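Local coordinates for fibronectin-binding protein (Streptococcus pyogenes, PDB 5A0L), which is a bacterial surface adhesin whose thioester domain carries an internal thioester that mediates covalent binding to the host, at residues A[128-133]-A[169-174]. Sequence-based numbering, arbitrary orientation. Where two conformers were deposited one is given.
Sequences QNAIWY and KKLIDP. With ZN (zinc ion), chain D.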
ATOM      1  N   GLN A 128      -3.919  -0.840  -2.735  1.00 10.64           N
ATOM      2  CA  GLN A 128      -2.868  -0.074  -3.413  1.00 11.09           C
ATOM      3  C   GLN A 128      -3.477   1.074  -4.213  1.00 11.30           C
ATOM      4  O   GLN A 128      -2.926   2.192  -4.235  1.00 11.66           O
ATOM      5  CB  GLN A 128      -2.089  -1.019  -4.335  1.00 10.80           C
ATOM      6  CG  GLN A 128      -0.956  -0.327  -5.111  1.00 11.27           C
ATOM      7  CD  GLN A 128       0.120   0.177  -4.205  1.00 11.18           C
ATOM      8  OE1 GLN A 128       1.012  -0.578  -3.784  1.00 11.81           O
ATOM      9  NE2 GLN A 128       0.036   1.467  -3.841  1.00 11.53           N
ATOM     10  N   ASN A 129      -4.583   0.825  -4.892  1.00 11.30           N
ATOM     11  CA  ASN A 129      -5.241   1.883  -5.635  1.00 11.64           C
ATOM     12  C   ASN A 129      -5.806   2.963  -4.709  1.00 12.14           C
ATOM     13  O   ASN A 129      -5.722   4.157  -5.044  1.00 12.95           O
ATOM     14  CB  ASN A 129      -6.330   1.319  -6.543  1.00 13.18           C
ATOM     15  CG  ASN A 129      -5.787   0.873  -7.874  1.00 14.93           C
ATOM     16  OD1 ASN A 129      -5.657   1.685  -8.782  1.00 17.55           O
ATOM     17  ND2 ASN A 129      -5.400  -0.379  -7.991  1.00 16.64           N
ATOM     18  N   ALA A 130      -6.343   2.584  -3.546  1.00 11.59           N
ATOM     19  CA  ALA A 130      -6.829   3.563  -2.604  1.00 11.52           C
ATOM     20  C   ALA A 130      -5.693   4.401  -2.056  1.00 11.55           C
ATOM     21  O   ALA A 130      -5.851   5.620  -1.805  1.00 12.48           O
ATOM     22  CB  ALA A 130      -7.606   2.879  -1.487  1.00 12.44           C
ATOM     23  N   ILE A 131      -4.530   3.796  -1.847  1.00 10.68           N
ATOM     24  CA  ILE A 131      -3.375   4.574  -1.378  0.50 10.89           C
ATOM     25  C   ILE A 131      -2.948   5.607  -2.432  1.00 12.09           C
ATOM     26  O   ILE A 131      -2.698   6.770  -2.104  1.00 12.09           O
ATOM     27  CB  ILE A 131      -2.200   3.653  -0.944  0.50 10.77           C
ATOM     28  CG1 ILE A 131      -2.580   2.930   0.365  0.50 11.36           C
ATOM     29  CG2 ILE A 131      -0.885   4.427  -0.802  0.50 11.86           C
ATOM     30  CD1 ILE A 131      -2.862   3.841   1.535  0.50 11.23           C
ATOM     31  N   TRP A 132      -2.899   5.210  -3.690  1.00 11.43           N
ATOM     32  CA  TRP A 132      -2.510   6.121  -4.760  1.00 12.36           C
ATOM     33  C   TRP A 132      -3.510   7.254  -4.944  1.00 12.00           C
ATOM     34  O   TRP A 132      -3.116   8.357  -5.375  1.00 12.78           O
ATOM     35  CB  TRP A 132      -2.305   5.349  -6.050  1.00 12.70           C
ATOM     36  CG  TRP A 132      -1.057   4.525  -6.113  1.00 12.56           C
ATOM     37  CD1 TRP A 132       0.114   4.756  -5.473  1.00 12.96           C
ATOM     38  CD2 TRP A 132      -0.847   3.371  -6.925  1.00 12.56           C
ATOM     39  NE1 TRP A 132       1.065   3.820  -5.826  1.00 12.77           N
ATOM     40  CE2 TRP A 132       0.488   2.952  -6.710  1.00 12.69           C
ATOM     41  CE3 TRP A 132      -1.656   2.629  -7.786  1.00 13.09           C
ATOM     42  CZ2 TRP A 132       1.034   1.850  -7.374  1.00 15.00           C
ATOM     43  CZ3 TRP A 132      -1.113   1.533  -8.433  1.00 15.11           C
ATOM     44  CH2 TRP A 132       0.213   1.156  -8.211  1.00 14.96           C
ATOM     45  N   TYR A 133      -4.775   7.032  -4.624  1.00 12.33           N
ATOM     46  CA  TYR A 133      -5.756   8.125  -4.615  1.00 13.11           C
ATOM     47  C   TYR A 133      -5.255   9.251  -3.701  1.00 13.29           C
ATOM     48  O   TYR A 133      -5.434  10.449  -4.030  1.00 13.67           O
ATOM     49  CB  TYR A 133      -7.107   7.574  -4.136  1.00 13.73           C
ATOM     50  CG  TYR A 133      -8.215   8.588  -4.072  1.00 13.95           C
ATOM     51  CD1 TYR A 133      -8.925   8.932  -5.221  1.00 15.30           C
ATOM     52  CD2 TYR A 133      -8.606   9.158  -2.858  1.00 14.68           C
ATOM     53  CE1 TYR A 133      -9.990   9.846  -5.144  1.00 16.60           C
ATOM     54  CE2 TYR A 133      -9.655  10.064  -2.778  1.00 16.09           C
ATOM     55  CZ  TYR A 133     -10.332  10.410  -3.929  1.00 17.20           C
ATOM     56  OH  TYR A 133     -11.370  11.311  -3.847  1.00 21.75           O
ATOM     57  N   LYS A 169     -14.546   1.829  -3.586  1.00 13.78           N
ATOM     58  CA  LYS A 169     -15.409   2.974  -3.347  1.00 14.90           C
ATOM     59  C   LYS A 169     -15.484   3.310  -1.852  1.00 15.26           C
ATOM     60  O   LYS A 169     -15.428   4.477  -1.465  1.00 16.12           O
ATOM     61  CB  LYS A 169     -16.814   2.700  -3.859  1.00 17.59           C
ATOM     62  CG  LYS A 169     -16.932   2.622  -5.354  1.00 19.91           C
ATOM     63  CD  LYS A 169     -18.378   2.300  -5.740  1.00 23.60           C
ATOM     64  CE  LYS A 169     -18.489   2.045  -7.209  1.00 27.97           C
ATOM     65  NZ  LYS A 169     -19.854   1.561  -7.553  1.00 33.26           N
ATOM     66  N   LYS A 170     -15.598   2.282  -1.007  1.00 14.23           N
ATOM     67  CA  LYS A 170     -15.678   2.519   0.428  1.00 14.84           C
ATOM     68  C   LYS A 170     -14.379   3.109   0.965  1.00 13.97           C
ATOM     69  O   LYS A 170     -14.374   3.971   1.849  1.00 15.50           O
ATOM     70  CB  LYS A 170     -16.064   1.238   1.177  1.00 17.37           C
ATOM     71  CG  LYS A 170     -17.478   0.736   0.844  1.00 18.06           C
ATOM     72  CD  LYS A 170     -17.818  -0.600   1.506  1.00 21.88           C
ATOM     73  CE  LYS A 170     -19.088  -1.250   0.942  1.00 26.88           C
ATOM     74  NZ  LYS A 170     -19.157  -2.612   1.544  1.00 30.52           N
ATOM     75  N   LEU A 171     -13.250   2.620   0.459  1.00 13.48           N
ATOM     76  CA  LEU A 171     -11.950   3.054   0.926  1.00 12.72           C
ATOM     77  C   LEU A 171     -11.661   4.514   0.621  1.00 12.96           C
ATOM     78  O   LEU A 171     -10.934   5.141   1.393  1.00 13.86           O
ATOM     79  CB  LEU A 171     -10.822   2.174   0.393  1.00 12.19           C
ATOM     80  CG  LEU A 171     -10.738   0.744   0.920  1.00 12.91           C
ATOM     81  CD1 LEU A 171      -9.701  -0.042   0.124  1.00 14.44           C
ATOM     82  CD2 LEU A 171     -10.383   0.717   2.400  1.00 13.76           C
ATOM     83  N   ILE A 172     -12.162   5.023  -0.509  1.00 12.90           N
ATOM     84  CA  ILE A 172     -11.842   6.394  -0.927  1.00 13.42           C
ATOM     85  C   ILE A 172     -12.932   7.395  -0.550  1.00 15.74           C
ATOM     86  O   ILE A 172     -12.823   8.584  -0.867  1.00 16.93           O
ATOM     87  CB  ILE A 172     -11.486   6.481  -2.428  1.00 14.19           C
ATOM     88  CG1 ILE A 172     -12.685   6.124  -3.325  1.00 15.63           C
ATOM     89  CG2 ILE A 172     -10.279   5.600  -2.738  1.00 14.65           C
ATOM     90  CD1 ILE A 172     -12.430   6.316  -4.812  1.00 18.42           C
ATOM     91  N   ASP A 173     -13.974   6.960   0.160  1.00 14.83           N
ATOM     92  CA  ASP A 173     -15.000   7.890   0.598  1.00 15.22           C
ATOM     93  C   ASP A 173     -14.413   8.830   1.645  1.00 14.95           C
ATOM     94  O   ASP A 173     -13.770   8.397   2.602  1.00 14.62           O
ATOM     95  CB  ASP A 173     -16.147   7.088   1.205  1.00 16.76           C
ATOM     96  CG  ASP A 173     -17.397   7.959   1.459  1.00 17.99           C
ATOM     97  OD1 ASP A 173     -17.323   8.920   2.213  1.00 18.49           O
ATOM     98  OD2 ASP A 173     -18.485   7.708   0.899  1.00 20.45           O
ATOM     99  N   PRO A 174     -14.691  10.159   1.499  1.00 16.15           N
ATOM    100  CA  PRO A 174     -14.103  11.098   2.456  1.00 16.58           C
ATOM    101  C   PRO A 174     -14.623  10.965   3.877  1.00 14.57           C
ATOM    102  O   PRO A 174     -13.948  11.404   4.816  1.00 17.21           O
ATOM    103  CB  PRO A 174     -14.466  12.478   1.885  1.00 17.89           C
ATOM    104  CG  PRO A 174     -15.689  12.212   1.073  1.00 20.44           C
ATOM    105  CD  PRO A 174     -15.465  10.840   0.469  1.00 18.65           C
TER
HETATM  106 ZN    ZN D1272     -19.936   9.002   1.278  0.75 20.03          ZN
HETATM  107  O   HOH W   1     -20.651   8.919   3.376  0.75 12.53           O
HETATM  108  O   HOH W   2     -21.397   8.356   0.099  0.75 26.63           O
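The segments come closest at A130 and I172, whose CA atoms lie 6.0 Å apart. Segment 128-133 lies within helix 120-135. Segment 169-174 carries the last part of helix 158-172 and the chain that leaves it. No hydrogen bond links the two.

The small side chain of A130 points at the other helix. Its CB meets CB of L171 at 3.8 Å, and CD1 of L171 comes almost as near. On the next residue, CG2 of I172 reaches CB of A130 at 4.0 Å.

I172 also lies over one face of the Y133 ring. The CH-pi contact runs from CB of I172 to the ring centroid, 4.0 Å away and 14° off the normal. CG2 of I172 sits 3.9 Å from CG of Y133. With CG anti to the backbone N (chi1 180°), Y133 carries its ring across to I172, and the two side chains meet at about a right angle. R86 makes a cation-pi contact with the ring.

Beyond I172, the CB of D173 points away from segment 128-133, and its OD2 binds zinc at 2.0 Å with two waters.

This is helix-helix packing within the thioester domain. It rests on the fit of A130, L171 and I172 and on the Y133 face, not on directional bonds.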